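Local coordinates for pyrrolidone-carboxylate peptidase (Deinococcus radiodurans R1, PDB 5Z48), which probably removes N-terminal pyroglutamyl (5-oxoproline) residues from peptides as a tetrameric cysteine peptidase of family C15, at residues A75-V80 with F169-A174; T81-G86 with D136-A141; A113-T118 with V149-L154. All blocks are in the same frame, centred on the assembly; numbering follows the deposited sequence.

Interaction 1 of 3, residues A75-V80 with F169-A174; sequences AGRPQV and FLHVPA. With PCA (pyroglutamic acid), chain I.
The ring of Pro173 lies against the backbone of the 75-80 loop, with Pro173 CB 3.3 Å from Arg77 O and Pro173 CG 3.6 Å from Gln79 N, a worked example of a loop fitted to the end of a strand without direct hydrogen bonds between them. Apolar contacts continue the seam toward strand 169-172, where Val80 CG1 touches Pro173 CD at 3.9 Å and lies close to Val172, while Leu170 CD2 reaches Val80 CB. A CA-H...O contact joins Val80 CA to His171 O, 3.5 Å apart.

Water supplies the polar links. One molecule accepts from the backbone N of Gly76 and Ala174 and donates to Arg77 O, tying the loop to the residue beyond Pro173; a second donates to Gln79 O and, weakly, to His171 O.

The third kind of contact involves flat polar groups. With CG beside its backbone N (chi1 -62°) and the chain extended as far as NE, Arg77 brings NH1 obliquely to within 3.7 Å of His171 ND1, the guanidinium and ring planes being 65° apart. His171, probably an active-site residue, was modelled in two conformers; in the one described, NE2 donates to pyroglutamate OXT over 2.9 Å, and Phe169 CE1 sits over the centre of the ring. Arg77 NH1 is in a salt bridge with OE2 of Glu83, also a probable active-site residue, and His171 ND1 is hydrogen-bonded to the same oxygen. This shared acceptor accounts for the two groups lying close together, consistent with Arg77 being a second-shell residue that positions Glu83 beside the ligand-binding histidine.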
ATOM      1  N   ALA B  75       0.053  -4.280  13.307  1.00 10.88           N
ATOM      2  CA  ALA B  75      -1.080  -4.463  12.409  1.00 10.32           C
ATOM      3  C   ALA B  75      -0.867  -3.685  11.118  1.00 12.62           C
ATOM      4  O   ALA B  75      -0.681  -2.454  11.131  1.00 14.98           O
ATOM      5  CB  ALA B  75      -2.362  -3.998  13.113  1.00 13.06           C
ATOM      6  N   GLY B  76      -0.885  -4.413  10.000  1.00 11.10           N
ATOM      7  CA  GLY B  76      -0.621  -3.846   8.691  1.00 12.20           C
ATOM      8  C   GLY B  76       0.619  -4.420   8.044  1.00 10.22           C
ATOM      9  O   GLY B  76       0.714  -4.442   6.806  1.00 13.14           O
ATOM     10  N   ARG B  77       1.597  -4.896   8.877  1.00 10.88           N
ATOM     11  CA  ARG B  77       2.762  -5.521   8.258  1.00  9.09           C
ATOM     12  C   ARG B  77       2.412  -6.932   7.776  1.00 11.30           C
ATOM     13  O   ARG B  77       1.657  -7.659   8.451  1.00 12.27           O
ATOM     14  CB  ARG B  77       3.929  -5.568   9.236  1.00 10.18           C
ATOM     15  CG  ARG B  77       4.420  -4.213   9.700  1.00 10.40           C
ATOM     16  CD  ARG B  77       5.811  -4.304  10.356  1.00  8.32           C
ATOM     17  NE  ARG B  77       6.182  -2.973  10.876  1.00 11.09           N
ATOM     18  CZ  ARG B  77       7.259  -2.768  11.656  1.00 11.79           C
ATOM     19  NH1 ARG B  77       8.053  -3.784  12.019  1.00 11.71           N
ATOM     20  NH2 ARG B  77       7.531  -1.546  12.116  1.00 15.88           N
ATOM     21  N   PRO B  78       2.935  -7.332   6.620  1.00 11.16           N
ATOM     22  CA  PRO B  78       2.573  -8.650   6.045  1.00 11.51           C
ATOM     23  C   PRO B  78       3.361  -9.829   6.599  1.00 11.25           C
ATOM     24  O   PRO B  78       2.861 -10.965   6.534  1.00 14.37           O
ATOM     25  CB  PRO B  78       2.871  -8.474   4.538  1.00 14.29           C
ATOM     26  CG  PRO B  78       3.991  -7.418   4.519  1.00 11.67           C
ATOM     27  CD  PRO B  78       3.573  -6.446   5.627  1.00 11.69           C
ATOM     28  N   GLN B  79       4.547  -9.600   7.174  1.00 10.65           N
ATOM     29  CA  GLN B  79       5.466 -10.682   7.520  1.00 10.39           C
ATOM     30  C   GLN B  79       6.100 -10.348   8.861  1.00 11.23           C
ATOM     31  O   GLN B  79       6.222  -9.169   9.231  1.00 11.55           O
ATOM     32  CB  GLN B  79       6.558 -10.892   6.430  1.00  9.06           C
ATOM     33  CG  GLN B  79       5.951 -11.172   5.043  1.00 11.51           C
ATOM     34  CD  GLN B  79       6.963 -11.252   3.916  1.00 15.26           C
ATOM     35  OE1 GLN B  79       8.164 -11.094   4.161  1.00 14.49           O
ATOM     36  NE2 GLN B  79       6.492 -11.543   2.677  1.00 12.12           N
ATOM     37  N   VAL B  80       6.504 -11.395   9.594  1.00 10.87           N
ATOM     38  CA  VAL B  80       7.275 -11.151  10.816  1.00 10.69           C
ATOM     39  C   VAL B  80       8.527 -10.331  10.514  1.00 10.34           C
ATOM     40  O   VAL B  80       9.191 -10.527   9.474  1.00 10.27           O
ATOM     41  CB  VAL B  80       7.658 -12.468  11.506  1.00  7.60           C
ATOM     42  CG1 VAL B  80       6.395 -13.148  12.077  1.00 11.76           C
ATOM     43  CG2 VAL B  80       8.399 -13.448  10.586  1.00  9.57           C
ATOM     44  N   PHE B 169      13.583  -7.172  19.495  1.00  9.24           N
ATOM     45  CA  PHE B 169      12.149  -7.080  19.307  1.00 10.07           C
ATOM     46  C   PHE B 169      11.711  -7.764  18.023  1.00  9.22           C
ATOM     47  O   PHE B 169      12.331  -7.613  16.970  1.00 10.21           O
ATOM     48  CB  PHE B 169      11.649  -5.616  19.295  1.00  9.47           C
ATOM     49  CG  PHE B 169      10.201  -5.521  19.720  1.00  8.53           C
ATOM     50  CD1 PHE B 169       9.142  -5.789  18.790  1.00  9.57           C
ATOM     51  CD2 PHE B 169       9.866  -5.263  21.044  1.00 10.73           C
ATOM     52  CE1 PHE B 169       7.851  -5.768  19.213  1.00 11.82           C
ATOM     53  CE2 PHE B 169       8.571  -5.275  21.475  1.00 10.04           C
ATOM     54  CZ  PHE B 169       7.548  -5.556  20.566  1.00 10.63           C
ATOM     55  N   LEU B 170      10.603  -8.500  18.132  1.00  9.15           N
ATOM     56  CA  LEU B 170      10.000  -9.234  17.018  1.00  8.26           C
ATOM     57  C   LEU B 170       8.547  -8.746  16.879  1.00  9.25           C
ATOM     58  O   LEU B 170       7.707  -8.987  17.756  1.00  9.93           O
ATOM     59  CB  LEU B 170      10.108 -10.752  17.317  1.00  8.18           C
ATOM     60  CG  LEU B 170       9.781 -11.742  16.214  1.00 13.95           C
ATOM     61  CD1 LEU B 170      10.051 -13.161  16.661  1.00 12.25           C
ATOM     62  CD2 LEU B 170       8.394 -11.647  15.725  1.00 17.05           C
ATOM     63  N   HIS B 171       8.256  -8.020  15.778  1.00  9.43           N
ATOM     64  CA  HIS B 171       6.896  -7.561  15.479  0.82  9.53           C
ATOM     65  C   HIS B 171       6.199  -8.599  14.617  1.00  9.00           C
ATOM     66  O   HIS B 171       6.788  -9.121  13.666  1.00  9.78           O
ATOM     67  CB  HIS B 171       6.935  -6.226  14.729  0.82  9.52           C
ATOM     68  CG  HIS B 171       6.683  -5.014  15.589  0.82  9.98           C
ATOM     69  ND1 HIS B 171       7.559  -3.945  15.651  0.82 10.99           N
ATOM     70  CD2 HIS B 171       5.646  -4.704  16.406  0.82  9.90           C
ATOM     71  CE1 HIS B 171       7.055  -3.022  16.458  0.82 13.24           C
ATOM     72  NE2 HIS B 171       5.895  -3.453  16.927  0.82 11.91           N
ATOM     73  N   VAL B 172       4.925  -8.886  14.952  1.00  9.13           N
ATOM     74  CA  VAL B 172       4.185  -9.905  14.213  1.00  8.94           C
ATOM     75  C   VAL B 172       2.979  -9.284  13.524  1.00  9.11           C
ATOM     76  O   VAL B 172       2.398  -8.315  14.026  1.00 10.55           O
ATOM     77  CB  VAL B 172       3.753 -11.075  15.129  1.00 11.52           C
ATOM     78  CG1 VAL B 172       4.981 -11.663  15.876  1.00 13.78           C
ATOM     79  CG2 VAL B 172       2.658 -10.663  16.133  1.00 11.50           C
ATOM     80  N   PRO B 173       2.549  -9.830  12.392  1.00 10.04           N
ATOM     81  CA  PRO B 173       1.308  -9.351  11.761  1.00 10.88           C
ATOM     82  C   PRO B 173       0.069  -9.589  12.612  1.00 11.34           C
ATOM     83  O   PRO B 173       0.070 -10.360  13.577  1.00 11.19           O
ATOM     84  CB  PRO B 173       1.212 -10.220  10.482  1.00 11.14           C
ATOM     85  CG  PRO B 173       2.654 -10.519  10.127  1.00 11.93           C
ATOM     86  CD  PRO B 173       3.299 -10.779  11.532  1.00 10.91           C
ATOM     87  N   ALA B 174      -1.043  -9.001  12.148  1.00 10.61           N
ATOM     88  CA  ALA B 174      -2.363  -9.365  12.653  1.00 10.39           C
ATOM     89  C   ALA B 174      -2.567 -10.871  12.532  1.00 11.32           C
ATOM     90  O   ALA B 174      -2.087 -11.486  11.584  1.00 11.03           O
ATOM     91  CB  ALA B 174      -3.442  -8.648  11.822  1.00 11.35           C
TER
HETATM   92  N   PCA I 302       1.967  -3.190  19.318  1.00 12.52           N
HETATM   93  CA  PCA I 302       2.090  -1.793  19.720  1.00 16.03           C
HETATM   94  CB  PCA I 302       1.959  -1.737  21.252  1.00 15.03           C
HETATM   95  CG  PCA I 302       1.589  -3.137  21.743  1.00 13.13           C
HETATM   96  CD  PCA I 302       1.683  -3.972  20.492  1.00 10.05           C
HETATM   97  OE  PCA I 302       1.512  -5.196  20.511  1.00 12.15           O
HETATM   98  C   PCA I 302       3.398  -1.197  19.163  1.00 17.95           C
HETATM   99  O   PCA I 302       4.038  -0.317  19.747  1.00 14.84           O
HETATM  100  OXT PCA I 302       3.883  -1.633  18.081  1.00 21.19           O
HETATM  101  O   HOH W   1      -0.792  -7.303   9.659  1.00 12.35           O
HETATM  102  O   HOH W   2       5.982  -7.528  11.436  1.00 11.18           O

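Interaction 2 of 3, residues T81-G86 with D136-A141; sequences TLERVG and DISNSA
Glu83 and Ser138 meet on the same face of a parallel strand pair, and their carboxylate-hydroxyl contact is the first shell of this arrangement. Glu83 OE1 is 2.8 Å from Ser138 OG, a probable hydrogen bond. A bend at chi2 (-60°) folds the glutamate chain back, bringing its CD against Ala141 CB at 3.4 Å. The other oxygen, OE2, is taken up by His171 and Arg77, consistent with Glu83 being the acidic member of the probable Cys-His-Glu triad with Cys146.

Between the strands, three backbone bonds set the register: Leu82 N donates to Asp136 O, Ser138 N to Leu82 O over 2.7 Å, and Arg84 N to Ser138 O. Leu82 and Ile137 are paired on the reverse face. Past the end of strand 136-138, Arg84 and Asn139 run side by side in the same direction. Arg84 NE donates to Asn139 OD1 over 2.8 Å, the oxygen lying in the guanidinium plane, with the amide turned only 30° from it. A water accepting from Arg84 NH2 and Asn139 ND2 closes the ring, and Ile137 CG2 packs 3.8 Å from Arg84 NH2. A second water joins Val85 O to Ala141 N.

Farther out, Arg84 NH1 forms a salt bridge with Asp104 of the third subunit, carrying the contact to an interface. Leu82 packs on helix 121-130, Glu83 touches Leu150 of helix 145-159, and strand 80-90 has 167-172 and 114-116 as antiparallel neighbours in the sheet.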
ATOM      1  N   THR B  81       8.873  -9.430  11.450  1.00  8.50           N
ATOM      2  CA  THR B  81      10.027  -8.547  11.308  1.00  7.43           C
ATOM      3  C   THR B  81      10.815  -8.444  12.609  1.00  9.87           C
ATOM      4  O   THR B  81      10.273  -8.578  13.716  1.00 12.01           O
ATOM      5  CB  THR B  81       9.638  -7.103  10.854  1.00 10.04           C
ATOM      6  OG1 THR B  81       8.583  -6.572  11.693  1.00 11.21           O
ATOM      7  CG2 THR B  81       9.182  -7.116   9.380  1.00 10.80           C
ATOM      8  N   LEU B  82      12.127  -8.253  12.459  1.00  9.24           N
ATOM      9  CA  LEU B  82      13.048  -8.054  13.584  1.00  7.90           C
ATOM     10  C   LEU B  82      13.476  -6.592  13.609  1.00 10.14           C
ATOM     11  O   LEU B  82      13.965  -6.068  12.588  1.00 10.77           O
ATOM     12  CB  LEU B  82      14.293  -8.936  13.433  1.00 10.22           C
ATOM     13  CG  LEU B  82      14.073 -10.420  13.376  1.00 13.02           C
ATOM     14  CD1 LEU B  82      15.394 -11.053  12.944  1.00 15.18           C
ATOM     15  CD2 LEU B  82      13.618 -10.931  14.753  1.00 13.21           C
ATOM     16  N   GLU B  83      13.317  -5.923  14.773  1.00  9.80           N
ATOM     17  CA  GLU B  83      13.665  -4.506  14.896  1.00  9.69           C
ATOM     18  C   GLU B  83      15.159  -4.326  15.061  1.00 10.20           C
ATOM     19  O   GLU B  83      15.784  -4.916  15.960  1.00 12.20           O
ATOM     20  CB  GLU B  83      12.930  -3.864  16.091  1.00 10.51           C
ATOM     21  CG  GLU B  83      11.419  -3.881  15.888  1.00 11.15           C
ATOM     22  CD  GLU B  83      10.930  -3.143  14.653  1.00 10.36           C
ATOM     23  OE1 GLU B  83      11.702  -2.345  14.042  1.00 10.29           O
ATOM     24  OE2 GLU B  83       9.753  -3.414  14.259  1.00 10.86           O
ATOM     25  N   ARG B  84      15.753  -3.484  14.207  1.00  8.24           N
ATOM     26  CA  ARG B  84      17.180  -3.235  14.330  1.00  9.55           C
ATOM     27  C   ARG B  84      17.510  -2.306  15.468  1.00 11.27           C
ATOM     28  O   ARG B  84      18.614  -2.392  16.015  1.00 10.15           O
ATOM     29  CB  ARG B  84      17.719  -2.667  13.007  1.00  9.76           C
ATOM     30  CG  ARG B  84      19.262  -2.580  13.006  1.00 10.27           C
ATOM     31  CD  ARG B  84      19.826  -1.904  11.730  1.00  9.31           C
ATOM     32  NE  ARG B  84      19.500  -2.643  10.505  1.00  9.04           N
ATOM     33  CZ  ARG B  84      20.279  -3.578   9.959  1.00 12.38           C
ATOM     34  NH1 ARG B  84      21.408  -3.973  10.576  1.00 13.54           N
ATOM     35  NH2 ARG B  84      19.935  -4.119   8.781  1.00 12.51           N
ATOM     36  N   VAL B  85      16.622  -1.359  15.784  1.00 10.33           N
ATOM     37  CA  VAL B  85      17.004  -0.235  16.646  1.00  9.68           C
ATOM     38  C   VAL B  85      15.818   0.210  17.494  1.00 11.30           C
ATOM     39  O   VAL B  85      14.682   0.329  17.018  1.00 11.68           O
ATOM     40  CB  VAL B  85      17.602   0.907  15.795  1.00 11.37           C
ATOM     41  CG1 VAL B  85      16.587   1.390  14.772  1.00 12.04           C
ATOM     42  CG2 VAL B  85      18.113   2.029  16.678  1.00 13.57           C
ATOM     43  N   GLY B  86      16.107   0.462  18.768  1.00 11.53           N
ATOM     44  CA  GLY B  86      15.155   1.103  19.670  1.00 12.72           C
ATOM     45  C   GLY B  86      15.587   2.544  19.885  1.00 10.22           C
ATOM     46  O   GLY B  86      16.723   2.806  20.261  1.00 11.17           O
ATOM     47  N   ASP B 136      11.862 -10.277   7.634  1.00 10.88           N
ATOM     48  CA  ASP B 136      12.911  -9.298   7.303  1.00 11.51           C
ATOM     49  C   ASP B 136      13.250  -8.494   8.551  1.00 10.98           C
ATOM     50  O   ASP B 136      12.629  -8.634   9.595  1.00 11.42           O
ATOM     51  CB  ASP B 136      12.491  -8.372   6.169  1.00 14.69           C
ATOM     52  CG  ASP B 136      13.691  -7.896   5.322  1.00 21.46           C
ATOM     53  OD1 ASP B 136      14.862  -8.018   5.758  1.00 18.22           O
ATOM     54  OD2 ASP B 136      13.450  -7.388   4.206  1.00 27.27           O
ATOM     55  N   ILE B 137      14.279  -7.666   8.425  1.00 10.82           N
ATOM     56  CA  ILE B 137      14.645  -6.671   9.440  1.00  9.80           C
ATOM     57  C   ILE B 137      13.850  -5.386   9.163  1.00  9.99           C
ATOM     58  O   ILE B 137      13.669  -4.971   7.992  1.00 12.38           O
ATOM     59  CB  ILE B 137      16.167  -6.411   9.386  1.00  9.25           C
ATOM     60  CG1 ILE B 137      16.936  -7.676   9.889  1.00 10.74           C
ATOM     61  CG2 ILE B 137      16.545  -5.188  10.226  1.00 11.12           C
ATOM     62  CD1 ILE B 137      18.399  -7.674   9.402  1.00 12.91           C
ATOM     63  N   SER B 138      13.363  -4.774  10.247  1.00  8.35           N
ATOM     64  CA  SER B 138      12.729  -3.459  10.235  1.00  8.72           C
ATOM     65  C   SER B 138      13.667  -2.466  10.891  1.00  8.33           C
ATOM     66  O   SER B 138      14.281  -2.776  11.917  1.00 10.21           O
ATOM     67  CB  SER B 138      11.412  -3.513  11.017  1.00 11.36           C
ATOM     68  OG  SER B 138      10.925  -2.217  11.361  1.00 11.27           O
ATOM     69  N   ASN B 139      13.721  -1.253  10.335  1.00  9.25           N
ATOM     70  CA  ASN B 139      14.622  -0.240  10.870  1.00  8.20           C
ATOM     71  C   ASN B 139      13.890   0.857  11.627  1.00 10.39           C
ATOM     72  O   ASN B 139      14.528   1.824  12.075  1.00 12.60           O
ATOM     73  CB  ASN B 139      15.458   0.316   9.726  1.00 11.46           C
ATOM     74  CG  ASN B 139      16.374  -0.748   9.177  1.00 12.64           C
ATOM     75  OD1 ASN B 139      17.005  -1.444   9.973  1.00 12.97           O
ATOM     76  ND2 ASN B 139      16.444  -0.895   7.866  1.00 12.83           N
ATOM     77  N   SER B 140      12.593   0.698  11.857  1.00 10.61           N
ATOM     78  CA  SER B 140      11.878   1.492  12.860  1.00 10.53           C
ATOM     79  C   SER B 140      10.792   0.652  13.509  1.00 11.69           C
ATOM     80  O   SER B 140       9.974   0.044  12.800  1.00 12.10           O
ATOM     81  CB  SER B 140      11.247   2.752  12.273  1.00 13.08           C
ATOM     82  OG  SER B 140      10.396   3.369  13.270  1.00 12.87           O
ATOM     83  N   ALA B 141      10.777   0.615  14.842  1.00 12.17           N
ATOM     84  CA  ALA B 141       9.756  -0.099  15.619  1.00 10.94           C
ATOM     85  C   ALA B 141       8.553   0.787  15.933  1.00 13.95           C
ATOM     86  O   ALA B 141       7.707   0.392  16.751  1.00 16.21           O
ATOM     87  CB  ALA B 141      10.357  -0.635  16.929  1.00 10.23           C
TER
HETATM   88  O   HOH W   3      17.916  -3.267   6.894  1.00 12.93           O
HETATM   89  O   HOH W   4      12.538   2.136  16.585  1.00 12.43           O

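Interaction 3 of 3, residues A113-T118 with V149-L154; sequences AAYLAT and VLYHAL
This is an apolar strand-on-helix contact: strand 114-116, a short antiparallel neighbour of strand 80-90, lies across helix 145-159, the helix that carries Cys146 near its start. The short axes approach to 8.3 Å at an angle of 78°, and the packing rests on Tyr115, Tyr151 and Leu154.

The two tyrosines form a T-shaped pair in which the edge of Tyr115 is directed at the face of Tyr151. Ring centroids are 5.2 Å apart and the planes 73° from each other. CG anti to the backbone N (chi1 -178°) carries the Tyr151 ring toward the strand, where Tyr115 CD1 meets its face toward the rim, 3.6 Å from Tyr151 CE2. The edge of the Tyr151 ring also meets Ala114 CA.

Leu154 lies over one face of the Tyr115 ring, while Tyr151 is met at its edge. Leu154 CB and CD1 each lie 3.6 Å from Tyr115 CB, and the carbonyl carbon, Leu154 C, stands over the centre of the tyrosine ring. The same leucine reaches onward, CD1 to Leu116 O at 3.7 Å and CD2 to Thr118 OG1 at 3.9 Å.

The polar ends are met elsewhere: Tyr115 OH is hydrogen-bonded to His155, Tyr151 OH to Pro112 O, and Thr118 OG1 to Cys167 N. The hydroxyls are thus satisfied by bonds outside the contact, and the packing between strand and helix stays apolar.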
ATOM      1  N   ALA B 113      20.771   8.285  22.270  1.00 12.51           N
ATOM      2  CA  ALA B 113      19.627   8.485  21.386  1.00 13.33           C
ATOM      3  C   ALA B 113      18.960   7.178  20.988  1.00 14.24           C
ATOM      4  O   ALA B 113      17.748   7.153  20.704  1.00 13.75           O
ATOM      5  CB  ALA B 113      20.078   9.240  20.134  1.00 14.99           C
ATOM      6  N   ALA B 114      19.730   6.086  20.913  1.00 11.71           N
ATOM      7  CA  ALA B 114      19.193   4.808  20.504  1.00  9.59           C
ATOM      8  C   ALA B 114      20.093   3.686  21.008  1.00 11.34           C
ATOM      9  O   ALA B 114      21.250   3.906  21.380  1.00 12.14           O
ATOM     10  CB  ALA B 114      19.081   4.729  18.984  1.00 12.07           C
ATOM     11  N   TYR B 115      19.538   2.460  20.981  1.00 10.73           N
ATOM     12  CA  TYR B 115      20.306   1.229  21.162  1.00 10.35           C
ATOM     13  C   TYR B 115      20.046   0.296  19.987  1.00 11.24           C
ATOM     14  O   TYR B 115      18.888   0.090  19.608  1.00 11.65           O
ATOM     15  CB  TYR B 115      19.909   0.521  22.486  1.00  9.76           C
ATOM     16  CG  TYR B 115      20.454   1.160  23.712  1.00 11.13           C
ATOM     17  CD1 TYR B 115      19.758   2.182  24.400  1.00 11.20           C
ATOM     18  CD2 TYR B 115      21.670   0.741  24.246  1.00 14.07           C
ATOM     19  CE1 TYR B 115      20.262   2.746  25.557  1.00 13.48           C
ATOM     20  CE2 TYR B 115      22.183   1.299  25.411  1.00 13.60           C
ATOM     21  CZ  TYR B 115      21.482   2.311  26.068  1.00 15.50           C
ATOM     22  OH  TYR B 115      22.017   2.835  27.205  1.00 17.25           O
ATOM     23  N   LEU B 116      21.103  -0.258  19.395  1.00 11.73           N
ATOM     24  CA  LEU B 116      20.904  -1.340  18.428  1.00 11.04           C
ATOM     25  C   LEU B 116      20.530  -2.636  19.144  1.00 10.03           C
ATOM     26  O   LEU B 116      21.124  -3.006  20.165  1.00 13.48           O
ATOM     27  CB  LEU B 116      22.165  -1.534  17.572  1.00 10.95           C
ATOM     28  CG  LEU B 116      22.622  -0.309  16.779  1.00 13.95           C
ATOM     29  CD1 LEU B 116      23.890  -0.718  16.011  1.00 17.13           C
ATOM     30  CD2 LEU B 116      21.485   0.092  15.858  1.00 14.99           C
ATOM     31  N   ALA B 117      19.570  -3.363  18.563  1.00  9.81           N
ATOM     32  CA  ALA B 117      19.267  -4.699  19.070  1.00  9.87           C
ATOM     33  C   ALA B 117      20.509  -5.573  18.979  1.00 11.93           C
ATOM     34  O   ALA B 117      21.327  -5.439  18.050  1.00 12.19           O
ATOM     35  CB  ALA B 117      18.138  -5.314  18.233  1.00  9.91           C
ATOM     36  N   THR B 118      20.642  -6.504  19.935  1.00 10.75           N
ATOM     37  CA  THR B 118      21.824  -7.372  20.011  1.00 11.60           C
ATOM     38  C   THR B 118      21.485  -8.840  19.739  1.00 11.50           C
ATOM     39  O   THR B 118      22.306  -9.729  20.031  1.00 12.83           O
ATOM     40  CB  THR B 118      22.490  -7.220  21.377  1.00 13.73           C
ATOM     41  OG1 THR B 118      21.502  -7.449  22.391  1.00 13.59           O
ATOM     42  CG2 THR B 118      23.062  -5.794  21.552  1.00 13.84           C
ATOM     43  N   VAL B 149       9.746  -0.481  25.041  1.00 11.05           N
ATOM     44  CA  VAL B 149      10.293  -1.580  25.849  1.00 10.81           C
ATOM     45  C   VAL B 149      11.592  -2.100  25.249  1.00 10.74           C
ATOM     46  O   VAL B 149      12.473  -2.581  25.991  1.00 10.71           O
ATOM     47  CB  VAL B 149       9.274  -2.716  26.092  1.00  9.34           C
ATOM     48  CG1 VAL B 149       8.082  -2.258  26.957  1.00  9.68           C
ATOM     49  CG2 VAL B 149       8.784  -3.395  24.792  1.00  9.67           C
ATOM     50  N   LEU B 150      11.772  -1.955  23.932  1.00 10.92           N
ATOM     51  CA  LEU B 150      13.018  -2.357  23.294  1.00  8.30           C
ATOM     52  C   LEU B 150      14.153  -1.482  23.791  1.00 11.33           C
ATOM     53  O   LEU B 150      15.172  -1.983  24.277  1.00 11.40           O
ATOM     54  CB  LEU B 150      12.881  -2.258  21.768  1.00  9.27           C
ATOM     55  CG  LEU B 150      14.145  -2.576  20.980  1.00  8.31           C
ATOM     56  CD1 LEU B 150      14.687  -3.989  21.308  1.00 11.20           C
ATOM     57  CD2 LEU B 150      13.931  -2.400  19.485  1.00  9.61           C
ATOM     58  N   TYR B 151      13.956  -0.152  23.736  1.00  9.22           N
ATOM     59  CA  TYR B 151      14.947   0.771  24.280  1.00  9.14           C
ATOM     60  C   TYR B 151      15.156   0.510  25.768  1.00 11.73           C
ATOM     61  O   TYR B 151      16.300   0.469  26.251  1.00 11.16           O
ATOM     62  CB  TYR B 151      14.502   2.220  24.022  1.00  8.88           C
ATOM     63  CG  TYR B 151      15.494   3.247  24.501  1.00 10.51           C
ATOM     64  CD1 TYR B 151      15.548   3.643  25.839  1.00 11.94           C
ATOM     65  CD2 TYR B 151      16.394   3.839  23.612  1.00 10.23           C
ATOM     66  CE1 TYR B 151      16.493   4.563  26.290  1.00 11.26           C
ATOM     67  CE2 TYR B 151      17.327   4.789  24.029  1.00 13.04           C
ATOM     68  CZ  TYR B 151      17.386   5.143  25.376  1.00 12.06           C
ATOM     69  OH  TYR B 151      18.316   6.059  25.824  1.00 14.39           O
ATOM     70  N   HIS B 152      14.059   0.380  26.519  1.00 10.74           N
ATOM     71  CA  HIS B 152      14.157   0.175  27.967  1.00 11.90           C
ATOM     72  C   HIS B 152      15.001  -1.055  28.305  1.00 11.73           C
ATOM     73  O   HIS B 152      15.871  -1.002  29.196  1.00 12.61           O
ATOM     74  CB  HIS B 152      12.750   0.037  28.533  1.00 13.75           C
ATOM     75  CG  HIS B 152      12.714  -0.203  29.997  1.00 14.19           C
ATOM     76  ND1 HIS B 152      12.561   0.819  30.914  1.00 15.87           N
ATOM     77  CD2 HIS B 152      12.804  -1.348  30.714  1.00 15.41           C
ATOM     78  CE1 HIS B 152      12.555   0.308  32.136  1.00 18.60           C
ATOM     79  NE2 HIS B 152      12.727  -1.000  32.041  1.00 15.97           N
ATOM     80  N   ALA B 153      14.750  -2.177  27.630  1.00 12.00           N
ATOM     81  CA  ALA B 153      15.484  -3.398  27.962  1.00 10.96           C
ATOM     82  C   ALA B 153      16.960  -3.270  27.598  1.00 12.30           C
ATOM     83  O   ALA B 153      17.833  -3.693  28.380  1.00 12.36           O
ATOM     84  CB  ALA B 153      14.847  -4.590  27.243  1.00 11.47           C
ATOM     85  N   LEU B 154      17.271  -2.716  26.420  1.00 11.24           N
ATOM     86  CA  LEU B 154      18.674  -2.608  26.022  1.00 11.46           C
ATOM     87  C   LEU B 154      19.435  -1.692  26.971  1.00 12.15           C
ATOM     88  O   LEU B 154      20.573  -1.984  27.352  1.00 13.20           O
ATOM     89  CB  LEU B 154      18.757  -2.132  24.563  1.00 10.84           C
ATOM     90  CG  LEU B 154      18.312  -3.171  23.544  1.00  9.34           C
ATOM     91  CD1 LEU B 154      18.058  -2.501  22.170  1.00 10.06           C
ATOM     92  CD2 LEU B 154      19.380  -4.277  23.384  1.00 11.30           C
TER

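Overall arrangement
Followed from the N terminus, the chain leaves strand 67-73 through loop 75-80, whose partner, 169-174, comes last of all; interaction 1 thus closes the longest loop and encloses the other two contacts. Segment 81-86 comes next and waits for 136-141, but 113-118 intervenes and is matched later by 149-154, so interactions 2 and 3 cross. Strand 80-90 is common ground: it pairs with 135-138 within interaction 2, with 167-172 of interaction 1, and with 114-116 of interaction 3. Glu83 joins interactions 1 and 2 through His171 and Arg77, whereas Phe169 packing on Val149 and Leu150 brings helix 145-159 against the sheet.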